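PDB 3FA4: 2,3-dimethylmalate lyase from Aspergillus niger, which is a lyase-type enzyme of the phosphoenolpyruvate phosphomutase family, with a TIM-barrel fold and a bound magnesium ion. Local coordinates for residues B[13-24]-B[228-239]. Sequence-based numbering, arbitrary orientation.
Sequences LENPDSFIVAPG and AKEMGFRIIIFP
Lys229 lays its aliphatic stem over one face of the Phe19 ring: Lys229 CB stands 3.8 Å from the ring centroid and 11° off the normal, a CH-pi contact. With CG of Phe19 anti to its backbone N (chi1 -176°), the ring reaches across to helix 225-231. Phe19 CE2 packs on Ile236 CG2 at 3.6 Å, and the carbonyl O of Phe233 comes up at the ring edge. Beyond the ring, the lysine bends at chi4, and NZ donates to Asp17 O at 3.3 Å, nearly in line with that carbonyl. The Arg234 guanidinium, folded back at chi2 and chi3, reaches the end of helix 5-13 and the Asn15–Ser18 turn, among the carbonyl oxygens of Leu13, Asn15 and Ser18, with Pro16 CA over one face; the very short approach of Ser18 O to Arg234 NH1 is doubtful.

From Ile20 onward the segments are parallel strands whose axes run 4.6 Å apart at 15°. Alternating backbone bonds join them, from Ile20 N to Arg234 O (3.1 Å) through Ile236 N to Ile20 O (2.8 Å) to Gly24 N on Phe238 O. Ile20 and Ile235 pack side by side on one face; on the other, Val21 CG1 meets the Phe238 ring edge at 3.7 Å. This pairing of the first and last barrel strands closes the TIM barrel, so backbone bonding joins distant sequence while Phe19 and Lys229 join the start of strand 20-25 to helix 225-231, which leads into strand 235-238.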
loop_
_atom_site.group_PDB
_atom_site.type_symbol
_atom_site.label_atom_id
_atom_site.label_comp_id
_atom_site.label_asym_id
_atom_site.label_seq_id
_atom_site.Cartn_x
_atom_site.Cartn_y
_atom_site.Cartn_z
ATOM N N LEU B 13 16.642 24.489 -15.284
ATOM C CA LEU B 13 17.938 23.839 -15.615
ATOM C C LEU B 13 18.459 24.252 -16.965
ATOM O O LEU B 13 19.670 24.260 -17.181
ATOM C CB LEU B 13 17.864 22.284 -15.585
ATOM C CG LEU B 13 17.756 21.603 -14.193
ATOM C CD1 LEU B 13 17.660 20.184 -14.298
ATOM C CD2 LEU B 13 18.946 21.923 -13.301
ATOM N N GLU B 14 17.565 24.533 -17.908
ATOM C CA GLU B 14 17.961 25.011 -19.247
ATOM C C GLU B 14 18.359 26.468 -19.139
ATOM O O GLU B 14 18.845 27.096 -20.122
ATOM C CB GLU B 14 16.822 24.829 -20.248
ATOM C CG GLU B 14 16.326 23.359 -20.440
ATOM C CD GLU B 14 14.977 23.311 -21.220
ATOM O OE1 GLU B 14 14.257 24.354 -21.235
ATOM O OE2 GLU B 14 14.601 22.247 -21.810
ATOM N N ASN B 15 18.148 27.038 -17.955
ATOM C CA ASN B 15 18.630 28.413 -17.725
ATOM C C ASN B 15 19.902 28.539 -16.860
ATOM O O ASN B 15 19.890 28.198 -15.679
ATOM C CB ASN B 15 17.527 29.317 -17.151
ATOM C CG ASN B 15 18.092 30.617 -16.639
ATOM O OD1 ASN B 15 19.314 30.755 -16.540
ATOM N ND2 ASN B 15 17.240 31.545 -16.283
ATOM N N PRO B 16 21.004 29.061 -17.431
ATOM C CA PRO B 16 22.252 29.139 -16.658
ATOM C C PRO B 16 22.273 30.008 -15.382
ATOM O O PRO B 16 23.168 29.823 -14.555
ATOM C CB PRO B 16 23.284 29.629 -17.700
ATOM C CG PRO B 16 22.692 29.143 -19.015
ATOM C CD PRO B 16 21.230 29.507 -18.821
ATOM N N ASP B 17 21.284 30.866 -15.168
ATOM C CA ASP B 17 21.283 31.674 -13.936
ATOM C C ASP B 17 20.701 30.999 -12.660
ATOM O O ASP B 17 21.036 31.386 -11.543
ATOM C CB ASP B 17 20.687 33.030 -14.228
ATOM C CG ASP B 17 21.657 33.906 -15.013
ATOM O OD1 ASP B 17 22.848 33.500 -15.101
ATOM O OD2 ASP B 17 21.239 34.984 -15.547
ATOM N N SER B 18 19.890 29.965 -12.870
ATOM C CA SER B 18 19.093 29.288 -11.837
ATOM C C SER B 18 19.927 28.326 -11.081
ATOM O O SER B 18 20.596 27.510 -11.704
ATOM C CB SER B 18 17.964 28.455 -12.431
ATOM O OG SER B 18 17.019 29.292 -13.050
ATOM N N PHE B 19 19.833 28.372 -9.754
ATOM C CA PHE B 19 20.533 27.449 -8.903
ATOM C C PHE B 19 19.483 26.870 -7.982
ATOM O O PHE B 19 18.695 27.610 -7.411
ATOM C CB PHE B 19 21.631 28.186 -8.130
ATOM C CG PHE B 19 22.441 27.283 -7.307
ATOM C CD1 PHE B 19 23.295 26.378 -7.922
ATOM C CD2 PHE B 19 22.337 27.310 -5.915
ATOM C CE1 PHE B 19 23.999 25.431 -7.148
ATOM C CE2 PHE B 19 23.033 26.396 -5.137
ATOM C CZ PHE B 19 23.867 25.445 -5.750
ATOM N N ILE B 20 19.464 25.551 -7.853
ATOM C CA ILE B 20 18.446 24.802 -7.086
ATOM C C ILE B 20 18.985 24.338 -5.714
ATOM O O ILE B 20 20.028 23.693 -5.640
ATOM C CB ILE B 20 17.931 23.601 -7.929
ATOM C CG1 ILE B 20 17.339 24.127 -9.240
ATOM C CG2 ILE B 20 16.852 22.772 -7.166
ATOM C CD1 ILE B 20 17.974 23.631 -10.440
ATOM N N VAL B 21 18.276 24.709 -4.643
ATOM C CA VAL B 21 18.718 24.494 -3.291
ATOM C C VAL B 21 17.619 23.671 -2.704
ATOM O O VAL B 21 16.498 24.136 -2.616
ATOM C CB VAL B 21 18.919 25.821 -2.447
ATOM C CG1 VAL B 21 19.294 25.445 -0.980
ATOM C CG2 VAL B 21 19.976 26.708 -3.060
ATOM N N ALA B 22 17.932 22.447 -2.321
ATOM C CA ALA B 22 16.904 21.557 -1.991
ATOM C C ALA B 22 17.242 20.834 -0.702
ATOM O O ALA B 22 18.051 19.912 -0.703
ATOM C CB ALA B 22 16.623 20.608 -3.149
ATOM N N PRO B 23 16.631 21.264 0.438
ATOM C CA PRO B 23 16.912 20.548 1.650
ATOM C C PRO B 23 16.357 19.152 1.652
ATOM O O PRO B 23 15.273 18.872 1.067
ATOM C CB PRO B 23 16.275 21.446 2.729
ATOM C CG PRO B 23 15.234 22.058 2.069
ATOM C CD PRO B 23 15.758 22.415 0.733
ATOM N N GLY B 24 17.070 18.275 2.337
ATOM C CA GLY B 24 16.619 16.890 2.404
ATOM C C GLY B 24 15.480 16.747 3.405
ATOM O O GLY B 24 15.614 17.091 4.606
ATOM N N ALA B 228 28.929 26.429 -3.913
ATOM C CA ALA B 228 28.517 25.541 -4.997
ATOM C C ALA B 228 28.043 26.292 -6.266
ATOM O O ALA B 228 28.455 25.972 -7.348
ATOM C CB ALA B 228 27.455 24.570 -4.526
ATOM N N LYS B 229 27.195 27.307 -6.137
ATOM C CA LYS B 229 26.653 27.989 -7.286
ATOM C C LYS B 229 27.734 28.622 -8.157
ATOM O O LYS B 229 27.680 28.529 -9.392
ATOM C CB LYS B 229 25.724 29.097 -6.823
ATOM C CG LYS B 229 25.026 29.800 -7.994
ATOM C CD LYS B 229 24.622 31.166 -7.525
ATOM C CE LYS B 229 24.080 31.940 -8.715
ATOM N NZ LYS B 229 22.576 31.921 -8.688
ATOM N N GLU B 230 28.691 29.267 -7.481
ATOM C CA GLU B 230 29.892 29.891 -8.028
ATOM C C GLU B 230 30.947 28.938 -8.522
ATOM O O GLU B 230 31.622 29.253 -9.492
ATOM C CB GLU B 230 30.459 30.816 -6.995
ATOM C CG GLU B 230 29.525 32.004 -6.781
ATOM C CD GLU B 230 29.848 32.812 -5.540
ATOM O OE1 GLU B 230 30.811 32.526 -4.769
ATOM O OE2 GLU B 230 29.136 33.815 -5.367
ATOM N N MET B 231 31.065 27.744 -7.925
ATOM C CA MET B 231 31.903 26.736 -8.563
ATOM C C MET B 231 31.257 26.346 -9.899
ATOM O O MET B 231 31.926 25.865 -10.772
ATOM C CB MET B 231 32.076 25.457 -7.722
ATOM C CG MET B 231 32.802 25.617 -6.491
ATOM S SD MET B 231 32.777 24.108 -5.561
ATOM C CE MET B 231 34.152 24.410 -4.377
ATOM N N GLY B 232 29.943 26.455 -10.017
ATOM C CA GLY B 232 29.271 26.098 -11.250
ATOM C C GLY B 232 28.302 24.954 -11.183
ATOM O O GLY B 232 27.854 24.482 -12.236
ATOM N N PHE B 233 27.927 24.490 -9.980
ATOM C CA PHE B 233 26.896 23.401 -9.850
ATOM C C PHE B 233 25.561 24.007 -10.133
ATOM O O PHE B 233 25.397 25.253 -10.055
ATOM C CB PHE B 233 26.858 22.821 -8.443
ATOM C CG PHE B 233 28.010 21.940 -8.129
ATOM C CD1 PHE B 233 29.117 22.446 -7.463
ATOM C CD2 PHE B 233 28.024 20.602 -8.564
ATOM C CE1 PHE B 233 30.218 21.617 -7.195
ATOM C CE2 PHE B 233 29.105 19.760 -8.293
ATOM C CZ PHE B 233 30.202 20.255 -7.607
ATOM N N ARG B 234 24.610 23.178 -10.478
ATOM C CA ARG B 234 23.268 23.595 -10.758
ATOM C C ARG B 234 22.287 23.214 -9.689
ATOM O O ARG B 234 21.261 23.787 -9.586
ATOM C CB ARG B 234 22.829 23.119 -12.108
ATOM C CG ARG B 234 23.730 23.563 -13.165
ATOM C CD ARG B 234 23.621 25.045 -13.454
ATOM N NE ARG B 234 22.742 25.200 -14.577
ATOM C CZ ARG B 234 21.536 25.718 -14.545
ATOM N NH1 ARG B 234 21.034 26.235 -13.463
ATOM N NH2 ARG B 234 20.842 25.718 -15.639
ATOM N N ILE B 235 22.645 22.250 -8.868
ATOM C CA ILE B 235 21.794 21.811 -7.766
ATOM C C ILE B 235 22.687 21.475 -6.603
ATOM O O ILE B 235 23.775 20.824 -6.758
ATOM C CB ILE B 235 20.939 20.577 -8.192
ATOM C CG1 ILE B 235 20.205 20.865 -9.514
ATOM C CG2 ILE B 235 20.128 19.947 -6.999
ATOM C CD1 ILE B 235 19.653 19.623 -10.245
ATOM N N ILE B 236 22.232 21.924 -5.433
ATOM C CA ILE B 236 22.752 21.414 -4.157
ATOM C C ILE B 236 21.601 20.831 -3.317
ATOM O O ILE B 236 20.497 21.403 -3.248
ATOM C CB ILE B 236 23.563 22.547 -3.392
ATOM C CG1 ILE B 236 24.435 21.962 -2.255
ATOM C CG2 ILE B 236 22.597 23.650 -2.904
ATOM C CD1 ILE B 236 25.401 23.005 -1.632
ATOM N N ILE B 237 21.887 19.701 -2.675
ATOM C CA ILE B 237 20.946 18.939 -1.846
ATOM C C ILE B 237 21.594 18.755 -0.530
ATOM O O ILE B 237 22.780 18.804 -0.460
ATOM C CB ILE B 237 20.438 17.574 -2.500
ATOM C CG1 ILE B 237 21.577 16.541 -2.655
ATOM C CG2 ILE B 237 19.640 17.872 -3.808
ATOM C CD1 ILE B 237 21.125 15.223 -3.145
ATOM N N PHE B 238 20.819 18.658 0.541
ATOM C CA PHE B 238 21.362 18.479 1.847
ATOM C C PHE B 238 20.528 17.446 2.511
ATOM O O PHE B 238 19.690 17.824 3.302
ATOM C CB PHE B 238 21.272 19.754 2.736
ATOM C CG PHE B 238 21.782 21.019 2.101
ATOM C CD1 PHE B 238 20.926 21.844 1.365
ATOM C CD2 PHE B 238 23.094 21.443 2.310
ATOM C CE1 PHE B 238 21.391 23.007 0.802
ATOM C CE2 PHE B 238 23.549 22.618 1.743
ATOM C CZ PHE B 238 22.691 23.385 1.005
ATOM N N PRO B 239 20.783 16.145 2.272
ATOM C CA PRO B 239 19.912 15.071 2.692
ATOM C C PRO B 239 19.626 14.956 4.202
ATOM O O PRO B 239 18.623 14.335 4.625
ATOM C CB PRO B 239 20.682 13.812 2.205
ATOM C CG PRO B 239 21.595 14.246 1.184
ATOM C CD PRO B 239 21.958 15.629 1.523
#